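Local coordinates for protein carbohydrate deacetylase (Enterococcus faecalis, PDB 2I5I) that probably catalyses the deacetylation of acetylated carbohydrates, a magnesium-dependent step in oligosaccharide breakdown, at residues 61-66 and 122-127; 74-79 and 107-112; 147-152 and 170-175; 196-201 and 251-256. One frame throughout, in Å; residues are numbered along the deposited sequence.

Interaction 1: residues 61-66 and 122-127; sequences IGVHLT and RRPDHI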
# COMPACT_ATOMS: atom_id res chain seq x y z
N ILE A 61 -15.06 8.71 -9.30
CA ILE A 61 -16.24 8.37 -8.53
C ILE A 61 -17.09 9.59 -8.14
O ILE A 61 -16.56 10.52 -7.54
CB ILE A 61 -15.86 7.62 -7.23
CG1 ILE A 61 -14.98 6.40 -7.52
CG2 ILE A 61 -17.09 7.25 -6.43
CD1 ILE A 61 -14.55 5.69 -6.24
N GLY A 62 -18.37 9.53 -8.49
CA GLY A 62 -19.36 10.55 -8.16
C GLY A 62 -20.37 10.00 -7.18
O GLY A 62 -20.32 8.83 -6.75
N VAL A 63 -21.33 10.85 -6.80
CA VAL A 63 -22.31 10.45 -5.78
C VAL A 63 -23.65 10.12 -6.43
O VAL A 63 -24.21 10.91 -7.21
CB VAL A 63 -22.45 11.52 -4.68
CG1 VAL A 63 -22.82 12.89 -5.25
CG2 VAL A 63 -23.47 11.11 -3.63
N HIS A 64 -24.16 8.93 -6.12
CA HIS A 64 -25.41 8.38 -6.59
C HIS A 64 -26.53 8.69 -5.59
O HIS A 64 -26.77 7.97 -4.62
CB HIS A 64 -25.28 6.87 -6.76
CG HIS A 64 -26.09 6.27 -7.86
ND1 HIS A 64 -26.26 6.86 -9.08
CD2 HIS A 64 -26.78 5.11 -7.94
CE1 HIS A 64 -27.01 6.12 -9.87
NE2 HIS A 64 -27.35 5.03 -9.19
N LEU A 65 -27.21 9.83 -5.79
CA LEU A 65 -28.30 10.17 -4.87
C LEU A 65 -29.50 9.26 -5.07
O LEU A 65 -29.68 8.75 -6.18
CB LEU A 65 -28.73 11.62 -5.07
CG LEU A 65 -27.67 12.70 -4.89
CD1 LEU A 65 -28.27 14.02 -5.39
CD2 LEU A 65 -27.20 12.83 -3.45
N THR A 66 -30.32 9.04 -4.04
CA THR A 66 -31.50 8.21 -4.13
C THR A 66 -32.65 8.66 -3.23
O THR A 66 -32.48 9.28 -2.17
CB THR A 66 -31.17 6.73 -3.79
OG1 THR A 66 -32.30 5.91 -4.08
CG2 THR A 66 -30.83 6.60 -2.33
N ARG A 122 -13.14 11.77 0.48
CA ARG A 122 -13.08 12.14 -0.91
C ARG A 122 -14.32 12.96 -1.31
O ARG A 122 -15.42 12.67 -0.87
CB ARG A 122 -13.06 10.96 -1.87
CG ARG A 122 -11.76 10.45 -2.45
CD ARG A 122 -12.04 9.12 -3.15
NE ARG A 122 -12.12 9.23 -4.60
CZ ARG A 122 -11.93 8.24 -5.47
NH1 ARG A 122 -11.64 7.01 -5.06
NH2 ARG A 122 -12.02 8.47 -6.78
N ARG A 123 -14.05 13.96 -2.15
CA ARG A 123 -15.15 14.73 -2.73
C ARG A 123 -15.73 13.97 -3.90
O ARG A 123 -14.94 13.49 -4.72
CB ARG A 123 -14.58 16.08 -3.19
CG ARG A 123 -15.63 17.13 -3.52
CD ARG A 123 -14.95 18.50 -3.60
NE ARG A 123 -16.02 19.50 -3.61
CZ ARG A 123 -16.46 20.13 -2.53
NH1 ARG A 123 -16.01 19.96 -1.30
NH2 ARG A 123 -17.44 21.01 -2.72
N PRO A 124 -17.03 13.86 -4.09
CA PRO A 124 -17.49 13.25 -5.34
C PRO A 124 -17.04 14.12 -6.51
O PRO A 124 -16.86 15.33 -6.34
CB PRO A 124 -19.00 13.26 -5.20
CG PRO A 124 -19.32 14.23 -4.12
CD PRO A 124 -18.12 14.32 -3.22
N ASP A 125 -16.84 13.58 -7.71
CA ASP A 125 -16.49 14.47 -8.82
C ASP A 125 -17.75 14.90 -9.58
O ASP A 125 -17.70 15.74 -10.50
CB ASP A 125 -15.47 13.77 -9.71
CG ASP A 125 -15.98 12.65 -10.58
OD1 ASP A 125 -17.12 12.21 -10.32
OD2 ASP A 125 -15.26 12.23 -11.52
N HIS A 126 -18.90 14.33 -9.23
CA HIS A 126 -20.17 14.67 -9.87
C HIS A 126 -21.33 14.01 -9.15
O HIS A 126 -21.16 13.25 -8.19
CB HIS A 126 -20.15 14.28 -11.35
CG HIS A 126 -20.44 12.88 -11.73
ND1 HIS A 126 -19.49 11.88 -11.63
CD2 HIS A 126 -21.54 12.28 -12.25
CE1 HIS A 126 -20.02 10.75 -12.07
NE2 HIS A 126 -21.27 10.94 -12.45
N ILE A 127 -22.52 14.34 -9.63
CA ILE A 127 -23.78 13.90 -9.06
C ILE A 127 -24.66 13.27 -10.12
O ILE A 127 -24.78 13.74 -11.25
CB ILE A 127 -24.57 15.08 -8.42
CG1 ILE A 127 -23.84 15.76 -7.27
CG2 ILE A 127 -25.96 14.64 -7.99
CD1 ILE A 127 -24.48 17.06 -6.82
O HOH W 1 -14.57 10.92 -5.59
O HOH W 2 -13.03 10.80 -8.25
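Ile61 and Arg122 cross at about a right angle, and the isoleucine tip lies over one face of the guanidinium, with CD1 of Ile61 3.4 Å from NH1 of Arg122. A bend at chi3 turns the arginine so that its flat end meets this methyl; its NH2 is also bonded to the carbonyl of Leu59. Val63 and Ile127 lie side by side and point the same way, with CG1 of Val63 3.7 Å from CG1 of Ile127. The same CG1 rests against the ring of Pro124, while on the other branch of Ile127 CG2 meets CD1 of Leu65 at 3.5 Å. Phe117 of helix 103-117 covers Val63 and Pro124.

Two backbone bonds set this register. Asp125 N reaches the carbonyl O of Ile61, and Val63 N donates to His126 O over 2.8 Å at 166°. Val63 and Ile127 form a parallel bridge, which pairs strand 60-65 with the start of strand 127-129 in the sheet; the predicted magnesium ligand His130 lies just beyond. The ring of His126 passes Gly62 obliquely, ND1 being 3.7 Å from CA of Gly62. ND1 of His126 gives a nearly straight bond (167°) to OD1 of Asp125, 2.7 Å long, in the ring plane but 34° out of the carboxylate plane.

One water takes up Ile61 O and Arg123 O, and a second joins Ile61 N to NH2 of Arg122. Water and backbone bonds thus predominate near Ile61, aliphatic contacts among Val63, Leu65, Pro124 and Ile127 further along. The His126-carboxylate bond, with Tyr258 stacked on the imidazole, would limit the ring's rotation.

Interaction 2: residues 74-79 and 107-112; sequences PILPRE and YNEWDA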
# COMPACT_ATOMS: atom_id res chain seq x y z
N PRO A 74 -33.28 6.44 4.40
CA PRO A 74 -32.49 7.67 4.23
C PRO A 74 -31.43 7.81 5.30
O PRO A 74 -31.47 7.20 6.36
CB PRO A 74 -33.52 8.79 4.37
CG PRO A 74 -34.83 8.16 4.68
CD PRO A 74 -34.69 6.68 4.69
N ILE A 75 -30.47 8.69 5.01
CA ILE A 75 -29.45 9.11 5.95
C ILE A 75 -30.03 9.79 7.18
O ILE A 75 -29.69 9.54 8.34
CB ILE A 75 -28.46 10.06 5.25
CG1 ILE A 75 -27.73 9.45 4.03
CG2 ILE A 75 -27.44 10.60 6.22
CD1 ILE A 75 -26.94 8.23 4.48
N LEU A 76 -30.98 10.72 6.96
CA LEU A 76 -31.58 11.47 8.04
C LEU A 76 -32.66 10.66 8.74
O LEU A 76 -33.34 9.85 8.11
CB LEU A 76 -32.16 12.79 7.51
CG LEU A 76 -31.14 13.77 6.92
CD1 LEU A 76 -31.84 14.97 6.29
CD2 LEU A 76 -30.16 14.22 8.00
N PRO A 77 -32.81 10.87 10.04
CA PRO A 77 -33.85 10.10 10.78
C PRO A 77 -35.21 10.41 10.18
O PRO A 77 -35.47 11.48 9.63
CB PRO A 77 -33.72 10.57 12.21
CG PRO A 77 -32.46 11.36 12.31
CD PRO A 77 -32.08 11.78 10.93
N ARG A 78 -36.07 9.42 10.27
CA ARG A 78 -37.39 9.46 9.66
C ARG A 78 -38.17 10.69 10.10
O ARG A 78 -38.92 11.29 9.33
CB ARG A 78 -38.20 8.21 10.00
CG ARG A 78 -38.25 7.78 11.45
CD ARG A 78 -38.97 6.45 11.64
NE ARG A 78 -40.27 6.39 10.98
CZ ARG A 78 -40.94 5.27 10.74
NH1 ARG A 78 -40.44 4.09 11.09
NH2 ARG A 78 -42.12 5.30 10.13
N GLU A 79 -38.03 11.08 11.36
CA GLU A 79 -38.74 12.23 11.90
C GLU A 79 -38.42 13.50 11.14
O GLU A 79 -39.21 14.44 11.05
CB GLU A 79 -38.36 12.39 13.38
CG GLU A 79 -38.85 11.28 14.30
CD GLU A 79 -38.02 10.02 14.25
OE1 GLU A 79 -36.87 10.09 13.78
OE2 GLU A 79 -38.53 8.96 14.69
N TYR A 107 -34.33 17.90 -0.53
CA TYR A 107 -33.13 18.72 -0.45
C TYR A 107 -32.23 18.33 0.74
O TYR A 107 -31.09 18.08 0.59
CB TYR A 107 -33.46 20.22 -0.36
CG TYR A 107 -32.27 21.15 -0.38
CD1 TYR A 107 -31.65 21.51 0.77
CD2 TYR A 107 -31.81 21.68 -1.54
CE1 TYR A 107 -30.58 22.34 0.76
CE2 TYR A 107 -30.77 22.52 -1.57
CZ TYR A 107 -30.14 22.85 -0.42
OH TYR A 107 -29.09 23.71 -0.45
N ASN A 108 -32.80 18.27 1.91
CA ASN A 108 -32.06 17.98 3.13
C ASN A 108 -31.44 16.59 3.07
O ASN A 108 -30.29 16.37 3.45
CB ASN A 108 -32.95 18.10 4.37
CG ASN A 108 -33.42 19.53 4.56
OD1 ASN A 108 -32.69 20.47 4.21
ND2 ASN A 108 -34.62 19.72 5.11
N GLU A 109 -32.26 15.64 2.62
CA GLU A 109 -31.76 14.26 2.56
C GLU A 109 -30.63 14.15 1.53
O GLU A 109 -29.60 13.53 1.81
CB GLU A 109 -32.90 13.29 2.24
CG GLU A 109 -32.43 11.89 1.88
CD GLU A 109 -31.71 11.18 3.00
OE1 GLU A 109 -31.89 11.55 4.18
OE2 GLU A 109 -30.98 10.19 2.71
N TRP A 110 -30.80 14.74 0.35
CA TRP A 110 -29.72 14.63 -0.65
C TRP A 110 -28.48 15.36 -0.18
O TRP A 110 -27.34 14.93 -0.38
CB TRP A 110 -30.24 15.11 -2.00
CG TRP A 110 -31.08 14.08 -2.71
CD1 TRP A 110 -31.36 12.79 -2.33
CD2 TRP A 110 -31.74 14.28 -3.96
NE1 TRP A 110 -32.16 12.20 -3.28
CE2 TRP A 110 -32.42 13.08 -4.29
CE3 TRP A 110 -31.83 15.36 -4.83
CZ2 TRP A 110 -33.16 12.97 -5.47
CZ3 TRP A 110 -32.58 15.24 -6.00
CH2 TRP A 110 -33.24 14.05 -6.31
N ASP A 111 -28.66 16.50 0.50
CA ASP A 111 -27.52 17.20 1.07
C ASP A 111 -26.81 16.27 2.05
O ASP A 111 -25.59 16.14 2.08
CB ASP A 111 -28.01 18.47 1.75
CG ASP A 111 -26.96 19.26 2.50
OD1 ASP A 111 -26.09 19.90 1.86
OD2 ASP A 111 -27.01 19.27 3.75
N ALA A 112 -27.58 15.60 2.89
CA ALA A 112 -27.06 14.61 3.83
C ALA A 112 -26.32 13.49 3.10
O ALA A 112 -25.30 13.00 3.58
CB ALA A 112 -28.22 14.05 4.64
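Pro74, Ile75 and Leu76 pass alongside one turn of helix 103-117, with CA of Leu76 6.2 Å from CA of Glu109 and CA of Ile75 6.4 Å from CA of Ala112. The carboxylate of Glu109 spans this gap and takes two successive backbone amides, one on each oxygen. Ile75 N bonds to OE2 of Glu109 at 2.8 Å, and Leu76 N bonds to OE1 of Glu109 at 3.0 Å, the latter nearly straight (172°). Each oxygen uses its syn lone pair, which restrains the carboxylate's rotation. A bend at chi2 (63°) turns the end of Glu109 from the helix to the loop, and Gln113, one turn on, gives OE2 a further bond through NE2.

Apolar atoms lie beside these bonds. Leu76 slides past Glu109 in the opposite direction, its CG lying 3.7 Å from CB of Ala112 and its CD1 reaching the carbonyl O of Asn108 at 3.5 Å. CG2 of Ile75 touches the same alanine methyl. CB of Pro74 meets the carboxylate of Glu109, and Leu254 of the second subunit packs on both Ile75 and Ala112.

Glu109 thus makes a bidentate carboxylate-to-backbone contact with two consecutive amides. It joins the long connection after strand 60-65 to helix 103-117, beside the subunit interface of this homodimeric enzyme.

Interaction 3: residues 147-152 and 170-175; sequences LARKYQ and LYQDVR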
# COMPACT_ATOMS: atom_id res chain seq x y z
N LEU A 147 -28.26 21.64 -5.33
CA LEU A 147 -27.13 21.05 -4.59
C LEU A 147 -25.86 21.02 -5.44
O LEU A 147 -24.72 21.12 -4.95
CB LEU A 147 -27.56 19.68 -4.08
CG LEU A 147 -28.57 19.71 -2.92
CD1 LEU A 147 -29.40 18.44 -2.84
CD2 LEU A 147 -27.83 20.00 -1.63
N ALA A 148 -26.00 20.93 -6.75
CA ALA A 148 -24.88 21.01 -7.69
C ALA A 148 -24.19 22.36 -7.54
O ALA A 148 -22.96 22.45 -7.52
CB ALA A 148 -25.31 20.80 -9.13
N ARG A 149 -25.04 23.41 -7.43
CA ARG A 149 -24.46 24.76 -7.30
C ARG A 149 -23.81 24.92 -5.94
O ARG A 149 -22.73 25.49 -5.84
CB ARG A 149 -25.51 25.84 -7.57
CG ARG A 149 -26.25 25.65 -8.88
CD ARG A 149 -27.40 26.62 -9.12
NE ARG A 149 -27.74 26.55 -10.54
CZ ARG A 149 -28.87 26.27 -11.14
NH1 ARG A 149 -29.98 25.99 -10.46
NH2 ARG A 149 -28.90 26.27 -12.47
N LYS A 150 -24.44 24.39 -4.90
CA LYS A 150 -24.00 24.50 -3.52
C LYS A 150 -22.65 23.80 -3.32
O LYS A 150 -21.81 24.32 -2.60
CB LYS A 150 -25.03 23.92 -2.55
CG LYS A 150 -24.57 23.90 -1.11
CD LYS A 150 -25.45 22.98 -0.27
CE LYS A 150 -25.16 23.11 1.21
NZ LYS A 150 -26.36 22.82 2.05
N TYR A 151 -22.51 22.65 -3.98
CA TYR A 151 -21.24 21.94 -3.82
C TYR A 151 -20.35 22.11 -5.04
O TYR A 151 -19.22 21.64 -5.04
CB TYR A 151 -21.49 20.45 -3.51
CG TYR A 151 -22.06 20.27 -2.13
CD1 TYR A 151 -21.21 20.19 -1.03
CD2 TYR A 151 -23.42 20.16 -1.89
CE1 TYR A 151 -21.71 20.02 0.25
CE2 TYR A 151 -23.93 20.00 -0.63
CZ TYR A 151 -23.07 19.92 0.45
OH TYR A 151 -23.61 19.76 1.70
N GLN A 152 -20.85 22.81 -6.06
CA GLN A 152 -19.99 23.11 -7.21
C GLN A 152 -19.52 21.83 -7.89
O GLN A 152 -18.33 21.61 -8.08
CB GLN A 152 -18.78 23.95 -6.81
CG GLN A 152 -19.09 25.41 -6.57
CD GLN A 152 -19.70 26.10 -7.78
OE1 GLN A 152 -19.03 26.40 -8.76
NE2 GLN A 152 -21.01 26.32 -7.69
N LEU A 170 -32.39 24.46 -17.86
CA LEU A 170 -32.32 24.82 -16.47
C LEU A 170 -30.94 24.67 -15.85
O LEU A 170 -30.74 25.15 -14.74
CB LEU A 170 -33.24 23.93 -15.61
CG LEU A 170 -34.61 23.65 -16.26
CD1 LEU A 170 -35.42 22.71 -15.39
CD2 LEU A 170 -35.32 24.97 -16.54
N TYR A 171 -30.04 24.00 -16.57
CA TYR A 171 -28.74 23.72 -15.97
C TYR A 171 -27.88 24.97 -15.82
O TYR A 171 -27.32 25.22 -14.76
CB TYR A 171 -27.98 22.67 -16.81
CG TYR A 171 -28.38 21.23 -16.50
CD1 TYR A 171 -29.66 20.78 -16.76
CD2 TYR A 171 -27.45 20.35 -15.95
CE1 TYR A 171 -30.03 19.48 -16.48
CE2 TYR A 171 -27.80 19.04 -15.67
CZ TYR A 171 -29.08 18.62 -15.93
OH TYR A 171 -29.48 17.34 -15.67
N GLN A 172 -27.75 25.73 -16.91
CA GLN A 172 -27.04 27.02 -16.88
C GLN A 172 -25.60 26.90 -16.44
O GLN A 172 -24.79 26.44 -17.25
CB GLN A 172 -27.87 27.97 -16.00
CG GLN A 172 -29.13 28.38 -16.76
CD GLN A 172 -30.26 28.94 -15.93
OE1 GLN A 172 -30.13 29.43 -14.82
NE2 GLN A 172 -31.45 28.88 -16.54
N ASP A 173 -25.27 27.31 -15.23
CA ASP A 173 -23.94 27.26 -14.67
C ASP A 173 -23.51 25.83 -14.29
O ASP A 173 -22.31 25.58 -14.17
CB ASP A 173 -23.84 28.14 -13.43
CG ASP A 173 -24.87 27.87 -12.36
OD1 ASP A 173 -25.94 27.30 -12.64
OD2 ASP A 173 -24.63 28.24 -11.19
N VAL A 174 -24.48 24.96 -14.07
CA VAL A 174 -24.20 23.56 -13.73
C VAL A 174 -23.84 22.74 -14.97
O VAL A 174 -24.63 22.45 -15.87
CB VAL A 174 -25.37 22.90 -13.01
CG1 VAL A 174 -25.04 21.45 -12.68
CG2 VAL A 174 -25.74 23.63 -11.72
N ARG A 175 -22.58 22.31 -15.03
CA ARG A 175 -22.07 21.58 -16.18
C ARG A 175 -22.62 20.17 -16.31
O ARG A 175 -22.91 19.53 -15.29
CB ARG A 175 -20.54 21.56 -16.05
CG ARG A 175 -19.95 22.95 -16.27
CD ARG A 175 -18.45 22.98 -16.43
NE ARG A 175 -18.01 22.64 -17.78
CZ ARG A 175 -16.76 22.39 -18.11
NH1 ARG A 175 -15.81 22.44 -17.20
NH2 ARG A 175 -16.50 22.10 -19.38
O HOH W 3 -32.19 26.22 -12.85
O HOH W 4 -22.62 27.48 -10.03
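Arg149 reaches from the last turn of helix 138-151 into the turn at Tyr171 to Val174, its chain extended from CG to NE. Its guanidinium meets Asp173 side-on: NE and NH2 both hold the single oxygen OD1. Of the two bonds, NE of Arg149 to OD1 of Asp173 is the straighter, 2.9 Å at 164°, and lands on the syn lone pair; NH2 arrives nearly in line with the C-O bond. The two flat groups are almost coplanar, 16° apart, although the side chains themselves cross at about a right angle.

Asp173 can offer that oxygen because its CG stands between backbone N and carbonyl carbon (chi1 54°). NH2 of Arg149 is also bonded to Leu170 O, 3.1 Å away and in the plane of both groups, and makes a weak bond to Tyr171 O. That carbonyl already accepts Val174 N in the type II' turn. A water links NH1 of Arg149 to Leu170 O.

Next to the ion pair, Val174 makes the apolar contact. Its two methyls divide the helix surface: CG1 of Val174 meets CB of Ala148 at 3.6 Å, while CG2 of Val174 lies 3.5 Å from CG of Arg149. Gln152 folds back, its NE2 donating to Arg149 O at 2.7 Å in the carbonyl plane.

Gln152, with positive phi, is the C' residue of a Schellman motif that ends the helix. The whole packs a helix C-terminus against a beta turn, joining the helix end to the loop that leads to strand 179-181, away from the predicted magnesium site.

Interaction 4: residues 196-201 and 251-256; sequences QLLDMV and RGILLA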
# COMPACT_ATOMS: atom_id res chain seq x y z
N GLN A 196 -23.62 1.06 -31.91
CA GLN A 196 -24.70 1.98 -32.23
C GLN A 196 -24.59 3.28 -31.46
O GLN A 196 -24.64 4.38 -32.00
CB GLN A 196 -26.06 1.36 -31.89
CG GLN A 196 -26.76 0.57 -32.98
CD GLN A 196 -27.90 -0.24 -32.37
OE1 GLN A 196 -28.80 0.35 -31.77
NE2 GLN A 196 -27.85 -1.56 -32.52
N LEU A 197 -24.42 3.15 -30.14
CA LEU A 197 -24.28 4.35 -29.34
C LEU A 197 -23.00 5.09 -29.72
O LEU A 197 -22.95 6.31 -29.69
CB LEU A 197 -24.27 4.00 -27.86
CG LEU A 197 -25.56 3.46 -27.28
CD1 LEU A 197 -25.36 3.00 -25.84
CD2 LEU A 197 -26.69 4.49 -27.35
N LEU A 198 -21.97 4.33 -30.09
CA LEU A 198 -20.71 5.01 -30.42
C LEU A 198 -20.89 5.79 -31.71
O LEU A 198 -20.46 6.93 -31.87
CB LEU A 198 -19.56 4.01 -30.51
CG LEU A 198 -19.15 3.30 -29.22
CD1 LEU A 198 -18.07 2.26 -29.50
CD2 LEU A 198 -18.68 4.31 -28.19
N ASP A 199 -21.55 5.18 -32.68
CA ASP A 199 -21.78 5.90 -33.93
C ASP A 199 -22.59 7.16 -33.67
O ASP A 199 -22.35 8.22 -34.26
CB ASP A 199 -22.49 5.00 -34.93
CG ASP A 199 -21.64 3.84 -35.41
OD1 ASP A 199 -20.41 4.01 -35.47
OD2 ASP A 199 -22.23 2.78 -35.72
N MSE A 200 -23.57 7.04 -32.77
CA MSE A 200 -24.38 8.20 -32.39
C MSE A 200 -23.42 9.28 -31.90
O MSE A 200 -23.52 10.45 -32.29
CB MSE A 200 -25.43 7.88 -31.34
CG MSE A 200 -26.70 7.20 -31.85
SE MSE A 200 -27.82 6.75 -30.49
CE MSE A 200 -29.36 6.52 -31.39
N VAL A 201 -22.45 8.91 -31.06
CA VAL A 201 -21.56 9.97 -30.57
C VAL A 201 -20.79 10.61 -31.71
O VAL A 201 -20.56 11.81 -31.78
CB VAL A 201 -20.57 9.45 -29.51
CG1 VAL A 201 -19.50 10.49 -29.22
CG2 VAL A 201 -21.34 9.08 -28.25
N ARG A 251 -13.05 5.02 -33.80
CA ARG A 251 -13.88 6.21 -34.00
C ARG A 251 -13.20 7.44 -33.42
O ARG A 251 -13.82 8.50 -33.43
CB ARG A 251 -15.25 6.03 -33.37
CG ARG A 251 -16.19 5.15 -34.18
CD ARG A 251 -17.40 4.75 -33.38
NE ARG A 251 -18.31 3.83 -34.02
CZ ARG A 251 -18.07 2.57 -34.34
NH1 ARG A 251 -16.90 2.01 -34.08
NH2 ARG A 251 -19.01 1.84 -34.93
N GLY A 252 -11.97 7.30 -32.94
CA GLY A 252 -11.23 8.41 -32.39
C GLY A 252 -11.80 8.93 -31.10
O GLY A 252 -11.42 10.03 -30.65
N ILE A 253 -12.71 8.20 -30.45
CA ILE A 253 -13.36 8.74 -29.25
C ILE A 253 -12.43 8.70 -28.04
O ILE A 253 -11.73 7.71 -27.83
CB ILE A 253 -14.67 7.99 -28.96
CG1 ILE A 253 -15.65 8.15 -30.12
CG2 ILE A 253 -15.29 8.39 -27.63
CD1 ILE A 253 -16.85 7.25 -30.15
N LEU A 254 -12.45 9.79 -27.28
CA LEU A 254 -11.66 9.98 -26.08
C LEU A 254 -12.43 9.48 -24.86
O LEU A 254 -13.53 9.97 -24.61
CB LEU A 254 -11.30 11.44 -25.81
CG LEU A 254 -10.33 12.14 -26.76
CD1 LEU A 254 -10.11 13.59 -26.34
CD2 LEU A 254 -9.03 11.36 -26.84
N LEU A 255 -11.86 8.53 -24.11
CA LEU A 255 -12.61 8.09 -22.92
C LEU A 255 -12.30 8.99 -21.73
O LEU A 255 -11.17 9.06 -21.26
CB LEU A 255 -12.29 6.63 -22.58
CG LEU A 255 -12.99 5.58 -23.44
CD1 LEU A 255 -12.45 4.18 -23.12
CD2 LEU A 255 -14.50 5.61 -23.25
N ALA A 256 -13.34 9.65 -21.23
CA ALA A 256 -13.19 10.65 -20.20
C ALA A 256 -14.02 10.40 -18.96
O ALA A 256 -14.77 9.44 -18.83
CB ALA A 256 -13.61 12.00 -20.83
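OD1 of Asp199 is gripped by two nitrogens of one arginine, NE and NH2 of Arg251, each 2.6 Å away. The salt bridge is side-on but bent: the angle at hydrogen is 139° for NE and 132° for NH2, as one acceptor atom must serve both donors. Both come from the same face of the carboxylate, NH2 on the syn side and NE from above the plane, while the oxygen stays near the guanidinium plane. The two flat groups are turned 25° against each other. On the remaining nitrogen, NH1 of Arg251 is bonded to Ala247 O in the helix before it, so the guanidinium is fixed from two directions.

Arg251 runs extended from CG to NE over Leu198, bringing its CD to 3.7 Å from CB of Leu198. Further inward the contact is largely hydrocarbon. Ile253 directs CD1 at the helix, where it meets CD2 of Leu198 at 4.0 Å and, more loosely, CG1 of Val201 at 4.3 Å. Leu7 of strand 6-11 and Ile248 of helix 242-250 both touch Leu198 and Ile253, continuing this layer into the fold.

Gly252 ends helix 242-250 in a Schellman motif. Arg251 and Ile253, on either side of it in sequence, both reach helix 191-203, one by its charged end and one by its methyl. This packing of a helix against the turn that leads into a strand, an ion pair at its margin, belongs to the outer helical layer around a parallel sheet, as in an alpha/beta barrel-like fold.

Overall arrangement
From the N terminus, interaction 1 opens first: strand 60-65 meets the approach to strand 127-129, closing a loop of 55 intervening residues. Interaction 2 falls within that loop, tying its early part to helix 103-117, and the two touch through Thr66 and Trp110. Interaction 3 follows in series, closing the short connection after helix 138-151; Arg123 bonds to Tyr151 O, linking it to interaction 1, while Asp111 joins it to interaction 2 through Lys150 and Tyr151. Interaction 4 comes last, bringing helix 191-203 to the turn between helix 242-250 and strand 254-256. Within the chain it touches none of the others, and its centre lies about 38 Å from that of interaction 2, but it shares the parallel sheet with interaction 1.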